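Local coordinates for aldose-aldose oxidoreductase (Caulobacter crescentus, PDB 5A04), which probably oxidises one aldose while reducing another, using a bound NADP(H) cofactor that shuttles hydride between the two sugars, at residues A10-G15 and E63-I68; I129-R134 and L318-V323; L297-E302 and E309-G314. One frame throughout, in Å; residues are numbered along the deposited sequence.

Contact 1. Residues A10-G15 and E63-I68. With NDP (NADPH dihydro-nicotinamide-adenine-dinucleotide phosphate), chain G.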
loop_
_atom_site.group_PDB
_atom_site.type_symbol
_atom_site.label_atom_id
_atom_site.label_comp_id
_atom_site.label_asym_id
_atom_site.label_seq_id
_atom_site.Cartn_x
_atom_site.Cartn_y
_atom_site.Cartn_z
ATOM N N ALA A 10 18.206 -34.285 -4.635
ATOM C CA ALA A 10 18.363 -34.159 -6.069
ATOM C C ALA A 10 17.803 -32.800 -6.481
ATOM O O ALA A 10 16.654 -32.496 -6.185
ATOM C CB ALA A 10 17.631 -35.303 -6.813
ATOM N N ILE A 11 18.620 -31.971 -7.122
ATOM C CA ILE A 11 18.148 -30.682 -7.622
ATOM C C ILE A 11 17.695 -30.859 -9.070
ATOM O O ILE A 11 18.451 -31.342 -9.922
ATOM C CB ILE A 11 19.241 -29.591 -7.522
ATOM C CG1 ILE A 11 19.731 -29.457 -6.071
ATOM C CG2 ILE A 11 18.711 -28.247 -8.027
ATOM C CD1 ILE A 11 18.641 -29.115 -5.058
ATOM N N LEU A 12 16.440 -30.500 -9.341
ATOM C CA LEU A 12 15.848 -30.747 -10.646
ATOM C C LEU A 12 15.501 -29.417 -11.310
ATOM O O LEU A 12 14.682 -28.657 -10.794
ATOM C CB LEU A 12 14.605 -31.645 -10.498
ATOM C CG LEU A 12 13.965 -32.188 -11.783
ATOM C CD1 LEU A 12 13.166 -33.462 -11.457
ATOM C CD2 LEU A 12 13.049 -31.158 -12.419
ATOM N N GLY A 13 16.129 -29.154 -12.455
ATOM C CA GLY A 13 15.964 -27.897 -13.181
ATOM C C GLY A 13 17.100 -26.947 -12.847
ATOM O O GLY A 13 16.990 -26.148 -11.918
ATOM N N LEU A 14 18.198 -27.039 -13.592
ATOM C CA LEU A 14 19.425 -26.318 -13.231
ATOM C C LEU A 14 19.459 -24.919 -13.870
ATOM O O LEU A 14 20.329 -24.585 -14.700
ATOM C CB LEU A 14 20.654 -27.151 -13.617
ATOM C CG LEU A 14 20.689 -28.569 -13.014
ATOM C CD1 LEU A 14 21.983 -29.313 -13.356
ATOM C CD2 LEU A 14 20.470 -28.555 -11.484
ATOM N N GLY A 15 18.499 -24.095 -13.463
ATOM C CA GLY A 15 18.416 -22.722 -13.919
ATOM C C GLY A 15 19.010 -21.756 -12.916
ATOM O O GLY A 15 19.820 -22.150 -12.082
ATOM N N GLU A 63 14.564 -37.540 -19.226
ATOM C CA GLU A 63 14.166 -38.830 -19.787
ATOM C C GLU A 63 14.495 -39.990 -18.850
ATOM O O GLU A 63 13.783 -40.994 -18.823
ATOM C CB GLU A 63 14.836 -39.048 -21.144
ATOM C CG GLU A 63 14.441 -38.019 -22.190
ATOM C CD GLU A 63 15.171 -38.213 -23.500
ATOM O OE1 GLU A 63 16.309 -38.729 -23.477
ATOM O OE2 GLU A 63 14.607 -37.848 -24.553
ATOM N N THR A 64 15.573 -39.860 -18.073
ATOM C CA THR A 64 15.972 -40.959 -17.195
ATOM C C THR A 64 15.601 -40.719 -15.730
ATOM O O THR A 64 15.899 -41.553 -14.885
ATOM C CB THR A 64 17.506 -41.250 -17.266
ATOM O OG1 THR A 64 18.248 -40.122 -16.784
ATOM C CG2 THR A 64 17.943 -41.579 -18.693
ATOM N N PHE A 65 14.948 -39.592 -15.442
ATOM C CA PHE A 65 14.666 -39.187 -14.057
ATOM C C PHE A 65 13.945 -40.258 -13.232
ATOM O O PHE A 65 14.237 -40.429 -12.062
ATOM C CB PHE A 65 13.850 -37.874 -14.056
ATOM C CG PHE A 65 13.310 -37.478 -12.697
ATOM C CD1 PHE A 65 14.156 -37.287 -11.613
ATOM C CD2 PHE A 65 11.951 -37.279 -12.513
ATOM C CE1 PHE A 65 13.653 -36.913 -10.371
ATOM C CE2 PHE A 65 11.438 -36.913 -11.273
ATOM C CZ PHE A 65 12.295 -36.740 -10.194
ATOM N N ASP A 66 13.031 -41.017 -13.831
ATOM C CA ASP A 66 12.261 -41.965 -13.025
ATOM C C ASP A 66 13.134 -43.086 -12.446
ATOM O O ASP A 66 12.763 -43.725 -11.457
ATOM C CB ASP A 66 11.111 -42.548 -13.851
ATOM C CG ASP A 66 10.244 -41.466 -14.460
ATOM O OD1 ASP A 66 9.597 -40.725 -13.690
ATOM O OD2 ASP A 66 10.222 -41.345 -15.699
ATOM N N ARG A 67 14.312 -43.287 -13.027
ATOM C CA ARG A 67 15.256 -44.283 -12.517
ATOM C C ARG A 67 15.804 -43.926 -11.139
ATOM O O ARG A 67 16.428 -44.756 -10.481
ATOM C CB ARG A 67 16.428 -44.458 -13.485
ATOM C CG ARG A 67 16.043 -45.004 -14.863
ATOM C CD ARG A 67 17.281 -45.027 -15.746
ATOM N NE ARG A 67 17.016 -45.446 -17.118
ATOM C CZ ARG A 67 17.913 -45.366 -18.097
ATOM N NH1 ARG A 67 19.120 -44.875 -17.844
ATOM N NH2 ARG A 67 17.605 -45.767 -19.323
ATOM N N ILE A 68 15.571 -42.689 -10.707
ATOM C CA ILE A 68 16.065 -42.223 -9.418
ATOM C C ILE A 68 15.429 -43.000 -8.256
ATOM O O ILE A 68 15.930 -42.969 -7.133
ATOM C CB ILE A 68 15.815 -40.699 -9.255
ATOM C CG1 ILE A 68 16.835 -40.059 -8.289
ATOM C CG2 ILE A 68 14.374 -40.413 -8.807
ATOM C CD1 ILE A 68 16.862 -38.531 -8.406
HETATM P PA NDP G . 15.260 -20.345 -14.973
HETATM O O1A NDP G . 14.617 -20.112 -16.295
HETATM O O2A NDP G . 16.462 -19.524 -14.595
HETATM O O5B NDP G . 15.664 -21.930 -14.803
HETATM C C5B NDP G . 14.565 -22.721 -15.156
HETATM C C4B NDP G . 15.152 -24.112 -15.437
HETATM O O4B NDP G . 14.117 -25.095 -15.512
HETATM C C3B NDP G . 15.873 -24.107 -16.805
HETATM O O3B NDP G . 17.192 -23.680 -16.683
HETATM C C2B NDP G . 15.890 -25.608 -17.120
HETATM O O2B NDP G . 16.827 -26.246 -16.474
HETATM C C1B NDP G . 14.523 -26.068 -16.454
HETATM N N9A NDP G . 13.463 -26.277 -17.443
HETATM C C8A NDP G . 12.781 -27.463 -17.700
HETATM N N7A NDP G . 11.875 -27.346 -18.690
HETATM C C5A NDP G . 11.976 -26.013 -19.098
HETATM C C6A NDP G . 11.296 -25.274 -20.084
HETATM N N6A NDP G . 10.327 -25.874 -20.856
HETATM N N1A NDP G . 11.572 -23.952 -20.304
HETATM C C2A NDP G . 12.556 -23.419 -19.487
HETATM N N3A NDP G . 13.275 -23.989 -18.514
HETATM C C4A NDP G . 12.966 -25.321 -18.334
HETATM O O3 NDP G . 13.991 -20.028 -13.950
HETATM P PN NDP G . 14.371 -19.686 -12.404
HETATM O O1N NDP G . 15.323 -20.641 -11.809
HETATM O O2N NDP G . 14.351 -18.203 -12.109
HETATM O O5D NDP G . 12.832 -20.114 -11.670
HETATM C C5D NDP G . 12.569 -21.490 -11.699
HETATM C C4D NDP G . 11.539 -21.779 -10.571
HETATM O O4D NDP G . 12.079 -21.268 -9.313
HETATM C C3D NDP G . 10.190 -21.001 -10.801
HETATM O O3D NDP G . 9.088 -21.784 -10.308
HETATM C C2D NDP G . 10.344 -19.760 -9.933
HETATM O O2D NDP G . 9.102 -19.297 -9.431
HETATM C C1D NDP G . 11.176 -20.350 -8.740
HETATM N N1N NDP G . 11.994 -19.302 -8.124
HETATM C C2N NDP G . 11.936 -19.093 -6.756
HETATM C C3N NDP G . 12.724 -18.130 -6.194
HETATM C C7N NDP G . 12.663 -17.903 -4.751
HETATM O O7N NDP G . 13.229 -16.934 -4.210
HETATM N N7N NDP G . 11.959 -18.801 -3.955
HETATM C C4N NDP G . 13.651 -17.285 -6.997
HETATM C C5N NDP G . 13.608 -17.556 -8.441
HETATM C C6N NDP G . 12.830 -18.512 -8.945
HETATM P P2B NDP G . 17.686 -27.483 -17.312
HETATM O O1X NDP G . 16.536 -28.332 -17.803
HETATM O O2X NDP G . 18.384 -26.642 -18.336
HETATM O O3X NDP G . 18.551 -28.084 -16.205
#
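Phe65 is the first residue of 63-68 to meet the strand, and it does so with the flat of its ring. Leu12 CD1 sits almost over the ring centre, 3.7 Å from the centroid of Phe65 and 14° off the ring normal, which makes a CH-pi contact. The methyl lies at similar distances from much of the ring, with Phe65 CZ the nearest atom at 3.6 Å. The two side chains cross at about a right angle. Phe65 CG stands anti to its backbone N (chi1 171°), which carries the ring off the short 3-10 turn toward the sheet. Around this pair, Val38, Val77 and Ala93 also touch the ring, so a large flat apolar residue suits a place between the parallel sheet and helix 86-95. This is the Rossmann fold: strand 7-12 lies inside the sheet, bonded through its backbone to strands 32-38 and 76-79, and ends in the glycine-rich turn that receives the cofactor. Past Leu12, Gly13 has a positive phi, which glycine adopts easily. The amide of Leu14 gives a hydrogen bond to O3X on the 2'-phosphate of NADPH, 2.8 Å long with an N-H...O angle of 157°. Gly15, at the N-cap of helix 16-22, brings its CA to 3.0 Å from O5B of NADPH; glycine lets the backbone come this close to the cofactor. Farther along 63-68, Asp66 turns to Arg92 in a salt bridge instead of to the strand. Ile68 then comes back to the sheet, its long branch reaching out so that CD1 lies 3.7 Å from Ala10 CB. Ala10 contributes only a methyl here, against which the end of the isoleucine packs.

Contact 2. Residues I129-R134 and L318-V323. With NDP (NADPH dihydro-nicotinamide-adenine-dinucleotide phosphate), chain G.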
loop_
_atom_site.group_PDB
_atom_site.type_symbol
_atom_site.label_atom_id
_atom_site.label_comp_id
_atom_site.label_asym_id
_atom_site.label_seq_id
_atom_site.Cartn_x
_atom_site.Cartn_y
_atom_site.Cartn_z
ATOM N N ILE A 129 6.703 -26.523 0.181
ATOM C CA ILE A 129 6.827 -25.466 -0.815
ATOM C C ILE A 129 7.908 -24.470 -0.373
ATOM O O ILE A 129 8.053 -24.183 0.816
ATOM C CB ILE A 129 5.480 -24.737 -1.025
ATOM C CG1 ILE A 129 4.366 -25.764 -1.265
ATOM C CG2 ILE A 129 5.572 -23.699 -2.157
ATOM C CD1 ILE A 129 4.595 -26.694 -2.460
ATOM N N GLY A 130 8.642 -23.935 -1.336
ATOM C CA GLY A 130 9.813 -23.124 -1.043
ATOM C C GLY A 130 9.521 -21.699 -0.611
ATOM O O GLY A 130 9.985 -20.748 -1.245
ATOM N N TYR A 131 8.774 -21.540 0.477
ATOM C CA TYR A 131 8.541 -20.208 1.035
ATOM C C TYR A 131 9.657 -19.841 2.020
ATOM O O TYR A 131 9.467 -19.841 3.239
ATOM C CB TYR A 131 7.167 -20.139 1.714
ATOM C CG TYR A 131 5.978 -20.226 0.750
ATOM C CD1 TYR A 131 5.770 -19.254 -0.227
ATOM C CD2 TYR A 131 5.056 -21.262 0.846
ATOM C CE1 TYR A 131 4.672 -19.325 -1.101
ATOM C CE2 TYR A 131 3.950 -21.330 -0.020
ATOM C CZ TYR A 131 3.774 -20.358 -0.978
ATOM O OH TYR A 131 2.691 -20.418 -1.820
ATOM N N ARG A 132 10.815 -19.512 1.462
ATOM C CA ARG A 132 12.029 -19.279 2.251
ATOM C C ARG A 132 11.882 -18.151 3.268
ATOM O O ARG A 132 12.591 -18.129 4.277
ATOM C CB ARG A 132 13.202 -18.977 1.319
ATOM C CG ARG A 132 12.920 -17.893 0.296
ATOM C CD ARG A 132 14.177 -17.475 -0.467
ATOM N NE ARG A 132 13.797 -16.565 -1.542
ATOM C CZ ARG A 132 13.597 -15.260 -1.389
ATOM N NH1 ARG A 132 13.797 -14.674 -0.203
ATOM N NH2 ARG A 132 13.208 -14.533 -2.430
ATOM N N SER A 133 10.974 -17.208 3.012
ATOM C CA SER A 133 10.832 -16.061 3.916
ATOM C C SER A 133 10.427 -16.482 5.326
ATOM O O SER A 133 10.677 -15.755 6.278
ATOM C CB SER A 133 9.822 -15.048 3.360
ATOM O OG SER A 133 10.294 -14.509 2.131
ATOM N N ARG A 134 9.807 -17.652 5.465
ATOM C CA ARG A 134 9.409 -18.141 6.782
ATOM C C ARG A 134 10.619 -18.553 7.619
ATOM O O ARG A 134 10.475 -18.863 8.794
ATOM C CB ARG A 134 8.442 -19.317 6.657
ATOM C CG ARG A 134 7.107 -18.955 5.959
ATOM C CD ARG A 134 6.229 -18.038 6.830
ATOM N NE ARG A 134 5.898 -18.659 8.112
ATOM C CZ ARG A 134 4.868 -19.479 8.294
ATOM N NH1 ARG A 134 4.060 -19.769 7.275
ATOM N NH2 ARG A 134 4.636 -20.005 9.493
ATOM N N LEU A 318 -1.366 -24.570 -1.628
ATOM C CA LEU A 318 -2.742 -24.681 -2.113
ATOM C C LEU A 318 -3.581 -23.485 -1.665
ATOM O O LEU A 318 -4.375 -22.941 -2.436
ATOM C CB LEU A 318 -3.370 -25.982 -1.613
ATOM C CG LEU A 318 -4.880 -26.170 -1.785
ATOM C CD1 LEU A 318 -5.309 -26.142 -3.254
ATOM C CD2 LEU A 318 -5.305 -27.482 -1.120
ATOM N N LYS A 319 -3.404 -23.076 -0.418
ATOM C CA LYS A 319 -4.150 -21.938 0.110
ATOM C C LYS A 319 -3.815 -20.669 -0.672
ATOM O O LYS A 319 -4.704 -19.856 -0.964
ATOM C CB LYS A 319 -3.864 -21.754 1.599
ATOM C CG LYS A 319 -4.630 -22.733 2.491
ATOM C CD LYS A 319 -4.073 -22.737 3.898
ATOM C CE LYS A 319 -4.828 -23.709 4.792
ATOM N NZ LYS A 319 -4.126 -23.837 6.104
ATOM N N ASP A 320 -2.554 -20.512 -1.059
ATOM C CA ASP A 320 -2.205 -19.372 -1.904
ATOM C C ASP A 320 -2.902 -19.458 -3.262
ATOM O O ASP A 320 -3.462 -18.461 -3.731
ATOM C CB ASP A 320 -0.688 -19.264 -2.109
ATOM C CG ASP A 320 0.003 -18.483 -0.993
ATOM O OD1 ASP A 320 -0.695 -17.848 -0.174
ATOM O OD2 ASP A 320 1.250 -18.492 -0.959
ATOM N N LEU A 321 -2.887 -20.635 -3.894
ATOM C CA LEU A 321 -3.489 -20.755 -5.226
ATOM C C LEU A 321 -4.986 -20.489 -5.162
ATOM O O LEU A 321 -5.547 -19.953 -6.111
ATOM C CB LEU A 321 -3.233 -22.131 -5.858
ATOM C CG LEU A 321 -2.152 -22.130 -6.947
ATOM C CD1 LEU A 321 -2.500 -21.188 -8.098
ATOM C CD2 LEU A 321 -0.786 -21.768 -6.321
ATOM N N ARG A 322 -5.620 -20.886 -4.060
ATOM C CA ARG A 322 -7.050 -20.613 -3.872
ATOM C C ARG A 322 -7.330 -19.109 -3.924
ATOM O O ARG A 322 -8.282 -18.662 -4.576
ATOM C CB ARG A 322 -7.551 -21.173 -2.536
ATOM C CG ARG A 322 -7.733 -22.681 -2.473
ATOM C CD ARG A 322 -8.202 -23.107 -1.075
ATOM N NE ARG A 322 -8.521 -24.531 -1.009
ATOM C CZ ARG A 322 -8.378 -25.281 0.082
ATOM N NH1 ARG A 322 -7.912 -24.747 1.210
ATOM N NH2 ARG A 322 -8.691 -26.570 0.045
ATOM N N VAL A 323 -6.500 -18.330 -3.236
ATOM C CA VAL A 323 -6.689 -16.886 -3.217
ATOM C C VAL A 323 -6.298 -16.284 -4.560
ATOM O O VAL A 323 -6.956 -15.365 -5.044
ATOM C CB VAL A 323 -5.884 -16.217 -2.086
ATOM C CG1 VAL A 323 -6.222 -14.736 -2.025
ATOM C CG2 VAL A 323 -6.216 -16.888 -0.755
HETATM P PA NDP G . 15.260 -20.345 -14.973
HETATM O O1A NDP G . 14.617 -20.112 -16.295
HETATM O O2A NDP G . 16.462 -19.524 -14.595
HETATM O O5B NDP G . 15.664 -21.930 -14.803
HETATM C C5B NDP G . 14.565 -22.721 -15.156
HETATM C C4B NDP G . 15.152 -24.112 -15.437
HETATM O O4B NDP G . 14.117 -25.095 -15.512
HETATM C C3B NDP G . 15.873 -24.107 -16.805
HETATM O O3B NDP G . 17.192 -23.680 -16.683
HETATM C C2B NDP G . 15.890 -25.608 -17.120
HETATM O O2B NDP G . 16.827 -26.246 -16.474
HETATM C C1B NDP G . 14.523 -26.068 -16.454
HETATM N N9A NDP G . 13.463 -26.277 -17.443
HETATM C C8A NDP G . 12.781 -27.463 -17.700
HETATM N N7A NDP G . 11.875 -27.346 -18.690
HETATM C C5A NDP G . 11.976 -26.013 -19.098
HETATM C C6A NDP G . 11.296 -25.274 -20.084
HETATM N N6A NDP G . 10.327 -25.874 -20.856
HETATM N N1A NDP G . 11.572 -23.952 -20.304
HETATM C C2A NDP G . 12.556 -23.419 -19.487
HETATM N N3A NDP G . 13.275 -23.989 -18.514
HETATM C C4A NDP G . 12.966 -25.321 -18.334
HETATM O O3 NDP G . 13.991 -20.028 -13.950
HETATM P PN NDP G . 14.371 -19.686 -12.404
HETATM O O1N NDP G . 15.323 -20.641 -11.809
HETATM O O2N NDP G . 14.351 -18.203 -12.109
HETATM O O5D NDP G . 12.832 -20.114 -11.670
HETATM C C5D NDP G . 12.569 -21.490 -11.699
HETATM C C4D NDP G . 11.539 -21.779 -10.571
HETATM O O4D NDP G . 12.079 -21.268 -9.313
HETATM C C3D NDP G . 10.190 -21.001 -10.801
HETATM O O3D NDP G . 9.088 -21.784 -10.308
HETATM C C2D NDP G . 10.344 -19.760 -9.933
HETATM O O2D NDP G . 9.102 -19.297 -9.431
HETATM C C1D NDP G . 11.176 -20.350 -8.740
HETATM N N1N NDP G . 11.994 -19.302 -8.124
HETATM C C2N NDP G . 11.936 -19.093 -6.756
HETATM C C3N NDP G . 12.724 -18.130 -6.194
HETATM C C7N NDP G . 12.663 -17.903 -4.751
HETATM O O7N NDP G . 13.229 -16.934 -4.210
HETATM N N7N NDP G . 11.959 -18.801 -3.955
HETATM C C4N NDP G . 13.651 -17.285 -6.997
HETATM C C5N NDP G . 13.608 -17.556 -8.441
HETATM C C6N NDP G . 12.830 -18.512 -8.945
HETATM P P2B NDP G . 17.686 -27.483 -17.312
HETATM O O1X NDP G . 16.536 -28.332 -17.803
HETATM O O2X NDP G . 18.384 -26.642 -18.336
HETATM O O3X NDP G . 18.551 -28.084 -16.205
#
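The Tyr131 ring and the Asp320 carboxylate stand nearly perpendicular, their planes 88° apart, as the two side chains approach from opposite directions. Asp320 OD2 lies oblique to the ring and comes to 2.6 Å from Tyr131 OH. The same OD2 accepts a hydrogen bond from Asn192, while OD1 forms a salt bridge with Arg195, so helix 182-198 grips both oxygens of this buried acid; these neighbours would probably favour its charged form. Aspartate suits the site because its two oxygens can face Arg195, Asn192 and the tyrosine hydroxyl at once. The tyrosine joins the loop after the last Rossmann strand, 127-129, to a helix of the C-terminal alpha/beta domain, at the junction where the nicotinamide binds. The flat guanidinium of Arg132 meets the cofactor at its edge: O7N of the NADPH carboxamide lies near its plane and accepts hydrogen bonds from Arg132 NE (2.8 Å) and Arg132 NH2 (3.0 Å), the second the more bent. Two N-H groups thus hold one carbonyl oxygen, helping fix the rotation of the amide. Arg132 also lines the glucose pocket. Its chain, extended from CG to NE, carries the guanidinium to the carboxamide, and NH1 bonds Thr265 O and Gln292 OE1.

Contact 3. Residues L297-E302 and E309-G314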
loop_
_atom_site.group_PDB
_atom_site.type_symbol
_atom_site.label_atom_id
_atom_site.label_comp_id
_atom_site.label_asym_id
_atom_site.label_seq_id
_atom_site.Cartn_x
_atom_site.Cartn_y
_atom_site.Cartn_z
ATOM N N LEU A 297 16.179 -25.669 3.404
ATOM C CA LEU A 297 16.604 -27.018 3.026
ATOM C C LEU A 297 16.606 -27.938 4.241
ATOM O O LEU A 297 16.080 -29.056 4.186
ATOM C CB LEU A 297 17.995 -26.986 2.370
ATOM C CG LEU A 297 18.105 -26.262 1.023
ATOM C CD1 LEU A 297 19.552 -25.971 0.649
ATOM C CD2 LEU A 297 17.440 -27.080 -0.075
ATOM N N ASP A 298 17.188 -27.468 5.341
ATOM C CA ASP A 298 17.267 -28.286 6.542
ATOM C C ASP A 298 15.901 -28.531 7.171
ATOM O O ASP A 298 15.702 -29.559 7.808
ATOM C CB ASP A 298 18.198 -27.652 7.578
ATOM C CG ASP A 298 19.664 -28.051 7.383
ATOM O OD1 ASP A 298 19.972 -28.984 6.603
ATOM O OD2 ASP A 298 20.521 -27.417 8.032
ATOM N N HIS A 299 14.959 -27.607 6.990
ATOM C CA HIS A 299 13.640 -27.801 7.588
ATOM C C HIS A 299 12.984 -29.077 7.068
ATOM O O HIS A 299 12.458 -29.863 7.849
ATOM C CB HIS A 299 12.714 -26.608 7.322
ATOM C CG HIS A 299 11.382 -26.722 8.000
ATOM N ND1 HIS A 299 11.239 -26.682 9.371
ATOM C CD2 HIS A 299 10.132 -26.872 7.495
ATOM C CE1 HIS A 299 9.958 -26.796 9.681
ATOM N NE2 HIS A 299 9.267 -26.919 8.562
ATOM N N LEU A 300 13.014 -29.281 5.753
ATOM C CA LEU A 300 12.372 -30.464 5.187
ATOM C C LEU A 300 13.080 -31.716 5.690
ATOM O O LEU A 300 12.439 -32.670 6.127
ATOM C CB LEU A 300 12.372 -30.421 3.656
ATOM C CG LEU A 300 11.742 -31.641 2.971
ATOM C CD1 LEU A 300 10.356 -31.930 3.540
ATOM C CD2 LEU A 300 11.677 -31.411 1.463
ATOM N N SER A 301 14.407 -31.690 5.654
ATOM C CA SER A 301 15.204 -32.816 6.140
ATOM C C SER A 301 14.881 -33.157 7.593
ATOM O O SER A 301 14.686 -34.331 7.945
ATOM C CB SER A 301 16.695 -32.505 5.998
ATOM O OG SER A 301 17.035 -32.349 4.635
ATOM N N GLU A 302 14.815 -32.132 8.435
ATOM C CA GLU A 302 14.512 -32.347 9.849
ATOM C C GLU A 302 13.092 -32.882 10.033
ATOM O O GLU A 302 12.866 -33.736 10.888
ATOM C CB GLU A 302 14.707 -31.057 10.648
ATOM C CG GLU A 302 16.162 -30.584 10.685
ATOM C CD GLU A 302 16.308 -29.141 11.170
ATOM O OE1 GLU A 302 15.336 -28.576 11.718
ATOM O OE2 GLU A 302 17.404 -28.571 10.994
ATOM N N GLU A 309 5.404 -32.435 10.254
ATOM C CA GLU A 309 4.920 -31.807 9.026
ATOM C C GLU A 309 5.589 -30.458 8.802
ATOM O O GLU A 309 5.722 -29.667 9.734
ATOM C CB GLU A 309 3.397 -31.631 9.064
ATOM C CG GLU A 309 2.624 -32.937 9.229
ATOM C CD GLU A 309 3.100 -34.032 8.285
ATOM O OE1 GLU A 309 3.284 -33.760 7.073
ATOM O OE2 GLU A 309 3.297 -35.173 8.762
ATOM N N PRO A 310 6.012 -30.190 7.556
ATOM C CA PRO A 310 6.638 -28.892 7.265
ATOM C C PRO A 310 5.725 -27.726 7.618
ATOM O O PRO A 310 4.506 -27.835 7.472
ATOM C CB PRO A 310 6.885 -28.945 5.754
ATOM C CG PRO A 310 6.945 -30.404 5.422
ATOM C CD PRO A 310 5.980 -31.075 6.381
ATOM N N ILE A 311 6.299 -26.613 8.059
ATOM C CA ILE A 311 5.479 -25.472 8.406
ATOM C C ILE A 311 4.901 -24.810 7.155
ATOM O O ILE A 311 3.920 -24.085 7.241
ATOM C CB ILE A 311 6.254 -24.430 9.215
ATOM C CG1 ILE A 311 7.405 -23.852 8.393
ATOM C CG2 ILE A 311 6.758 -25.044 10.520
ATOM C CD1 ILE A 311 8.052 -22.644 9.050
ATOM N N VAL A 312 5.514 -25.062 6.000
ATOM C CA VAL A 312 4.963 -24.603 4.730
ATOM C C VAL A 312 4.781 -25.813 3.806
ATOM O O VAL A 312 5.548 -26.040 2.865
ATOM C CB VAL A 312 5.847 -23.513 4.063
ATOM C CG1 VAL A 312 5.685 -22.180 4.805
ATOM C CG2 VAL A 312 7.320 -23.918 4.026
ATOM N N GLY A 313 3.753 -26.599 4.097
ATOM C CA GLY A 313 3.491 -27.809 3.337
ATOM C C GLY A 313 2.697 -27.538 2.073
ATOM O O GLY A 313 2.395 -26.388 1.751
ATOM N N GLY A 314 2.361 -28.595 1.341
ATOM C CA GLY A 314 1.542 -28.438 0.147
ATOM C C GLY A 314 0.256 -27.671 0.413
ATOM O O GLY A 314 -0.239 -26.951 -0.459
#
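The backbone amide of Ile311 donates to His299 NE2 over 3.0 Å, a nearly straight bond with an N-H...N angle of 166°. This is a helix-to-loop contact in the C-terminal alpha/beta region: helix 292-306 is tied to the loop that leads into helix 314-333, a few residues farther along the chain. The amide nitrogen lies only 12° out of the imidazole plane, at the NE2 edge of the ring. As an acceptor, NE2 carries no proton in this bond, which is consistent with a neutral imidazole protonated at ND1. Histidine suits the place because its ring is long enough to span from helix to loop and ends in an acceptor. With chi1 at -176°, the ring points away from the helix axis to the loop. The ring also meets Phe135.

Pro310, which has no N-H to offer, brings its CA to 3.5 Å from His299 NE2 and gives the loop a rigid apolar surface. Met128 of the last Rossmann strand touches Leu300, Pro310 and His299 alike, so the helix and the loop share a neighbour in the parallel sheet. Both branches of Ile311 approach the NE2-CE1 end from one side of the ring plane, CG1 at 3.6 Å from His299 NE2 and CG2 at 3.7 Å from His299 CE1, while Pro310 CA comes from the other. One residue along the helix, Leu300 CD1 reaches Pro310 CG at 4.2 Å.

Contacts 1 and 2 both touch NADPH, though at different parts of it: 10-15 binds the 2'-phosphate and packs Gly15 beside the adenosine 5'-oxygen, and 129-134 holds the nicotinamide carboxamide. Their centres lie 23 Å apart and their nearest atoms about 11 Å; they do not touch, and NADPH spans from one to the other. Contact 2 is also the one nearest the sugar, with Arg132 in the glucose pocket and the Tyr131 side chain about 8 Å from the bound glucose. Contact 3 touches contact 2 directly, where Ile129 N lies 3.0 Å from Val312 O in a probable hydrogen bond and Arg134 CG packs on Val312 CG1. Contact 3 stands farther from NADPH, the Leu300 side chain being about 14 Å away.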